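Local coordinates for N-acetyltransferase domain-containing protein (Deinococcus radiodurans, PDB 3S6F) that binds coenzyme A and calcium and probably transfers acetyl groups from acetyl-CoA to an amine, as other GNAT-family N-acetyltransferases do, at residues E93-V98 with L123-A128. Residues are numbered along the deposited sequence; the frame is centred on the assembly and turned at random. Where two conformers were deposited one is given.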
# COMPACT_ATOMS: atom_id res chain seq x y z
N GLU A 93 -1.09 19.28 5.44
CA GLU A 93 -2.21 19.57 4.58
C GLU A 93 -2.33 18.55 3.44
O GLU A 93 -3.44 18.12 3.11
CB GLU A 93 -2.10 21.00 4.05
CG GLU A 93 -3.27 21.43 3.18
CD GLU A 93 -4.59 21.58 3.89
OE1 GLU A 93 -4.58 21.72 5.13
OE2 GLU A 93 -5.62 21.55 3.21
N LEU A 94 -1.19 18.19 2.83
CA LEU A 94 -1.20 17.16 1.81
C LEU A 94 -1.75 15.85 2.35
O LEU A 94 -2.51 15.16 1.68
CB LEU A 94 0.21 16.99 1.25
CG LEU A 94 0.65 18.09 0.28
CD1 LEU A 94 2.18 18.01 0.06
CD2 LEU A 94 -0.10 18.04 -1.03
N MSE A 95 -1.31 15.47 3.56
CA MSE A 95 -1.82 14.26 4.17
C MSE A 95 -3.34 14.32 4.40
O MSE A 95 -4.07 13.37 4.09
CB MSE A 95 -1.09 13.97 5.48
CG MSE A 95 0.29 13.41 5.32
SE MSE A 95 0.34 11.65 4.52
CE MSE A 95 -0.61 10.70 5.97
N ARG A 96 -3.82 15.43 4.95
CA ARG A 96 -5.26 15.53 5.15
C ARG A 96 -6.00 15.42 3.80
O ARG A 96 -7.03 14.74 3.69
CB ARG A 96 -5.61 16.86 5.83
CG ARG A 96 -5.26 16.94 7.31
CD ARG A 96 -5.83 18.19 7.97
NE ARG A 96 -5.15 19.38 7.53
CZ ARG A 96 -4.04 19.86 8.11
NH1 ARG A 96 -3.51 19.28 9.20
NH2 ARG A 96 -3.51 20.94 7.57
N ARG A 97 -5.47 16.08 2.77
CA ARG A 97 -6.12 16.05 1.46
C ARG A 97 -6.09 14.67 0.83
O ARG A 97 -7.08 14.28 0.21
CB ARG A 97 -5.52 17.11 0.55
CG ARG A 97 -5.97 18.52 0.95
CD ARG A 97 -5.22 19.57 0.18
NE ARG A 97 -5.69 20.92 0.49
CZ ARG A 97 -6.61 21.58 -0.21
NH1 ARG A 97 -7.17 21.06 -1.29
NH2 ARG A 97 -6.91 22.82 0.17
N VAL A 98 -5.00 13.91 0.97
CA VAL A 98 -4.98 12.58 0.36
C VAL A 98 -5.92 11.63 1.11
O VAL A 98 -6.56 10.78 0.49
CB VAL A 98 -3.56 12.02 0.21
CG1 VAL A 98 -2.98 11.42 1.49
CG2 VAL A 98 -3.53 10.99 -0.93
N LEU A 123 -1.00 13.87 13.20
CA LEU A 123 -2.12 13.71 12.27
C LEU A 123 -3.16 12.64 12.71
O LEU A 123 -4.16 12.38 12.01
CB LEU A 123 -1.59 13.36 10.88
CG LEU A 123 -0.82 14.46 10.17
CD1 LEU A 123 0.01 13.93 9.04
CD2 LEU A 123 -1.81 15.48 9.67
N GLY A 124 -2.89 11.98 13.83
CA GLY A 124 -3.78 10.95 14.38
C GLY A 124 -3.41 9.52 14.06
O GLY A 124 -4.14 8.61 14.43
N LEU A 125 -2.29 9.31 13.38
CA LEU A 125 -1.89 7.94 13.04
C LEU A 125 -1.27 7.27 14.25
O LEU A 125 -0.66 7.93 15.10
CB LEU A 125 -0.93 7.89 11.84
CG LEU A 125 -1.58 8.20 10.48
CD1 LEU A 125 -1.94 9.66 10.27
CD2 LEU A 125 -0.66 7.73 9.34
N LYS A 126 -1.45 5.96 14.34
CA LYS A 126 -0.88 5.14 15.38
C LYS A 126 0.27 4.33 14.85
O LYS A 126 0.49 4.30 13.65
CB LYS A 126 -1.99 4.29 16.01
CG LYS A 126 -3.11 5.14 16.68
CD LYS A 126 -2.59 6.18 17.70
CE LYS A 126 -3.76 6.92 18.41
NZ LYS A 126 -3.52 8.39 18.68
N ARG A 127 1.03 3.70 15.72
CA ARG A 127 2.30 3.12 15.38
C ARG A 127 2.30 1.60 15.57
O ARG A 127 1.91 1.10 16.65
CB ARG A 127 3.32 3.76 16.31
CG ARG A 127 4.74 3.56 15.99
CD ARG A 127 5.67 4.32 17.01
NE ARG A 127 7.08 4.15 16.68
CZ ARG A 127 8.09 4.76 17.29
NH1 ARG A 127 7.84 5.57 18.32
NH2 ARG A 127 9.33 4.54 16.90
N ALA A 128 2.74 0.87 14.55
CA ALA A 128 2.94 -0.58 14.62
C ALA A 128 4.25 -0.90 13.89
O ALA A 128 5.09 -0.00 13.67
CB ALA A 128 1.73 -1.37 14.01
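Met95, a selenomethionine here, and Leu123 both swing CG to the side opposite their carbonyl carbons (chi1 -76° and -67°), and their side chains cross at about a right angle. Leu123 sends its two methyls to different neighbours: CD1 rests against Met95 CB at 3.7 Å, while CD2 comes up obliquely to the Arg96 guanidinium, 4.2 Å from NH1. Further bends at chi2 and chi3 curl the Met95 chain round, and its CE ends a loose 4.5 Å from Leu125 CD2. Gly124 makes the turn between the two leucines: with positive phi it closes helix 117-122 in a Schellman motif, and the chain then leaves for strand 126-134, which pairs antiparallel with a strand of the second subunit. On the other segment, Glu93 grips two arginines of its own helix, OE1 taking Arg96 NH2 at 2.8 Å close to the guanidinium plane and OE2 taking Arg97 NE at 2.8 Å. Helix 90-102 follows directly on the CoA-binding loop, and its first turn adds CoA-binding Gly91 and Ser92; Met95 also touches Leu79, another CoA-binding residue. The contact is small and mainly apolar, without hydrogen bonds across it, and the Glu93 salt bridge probably helps fix how the Arg96 guanidinium lies beside Leu123.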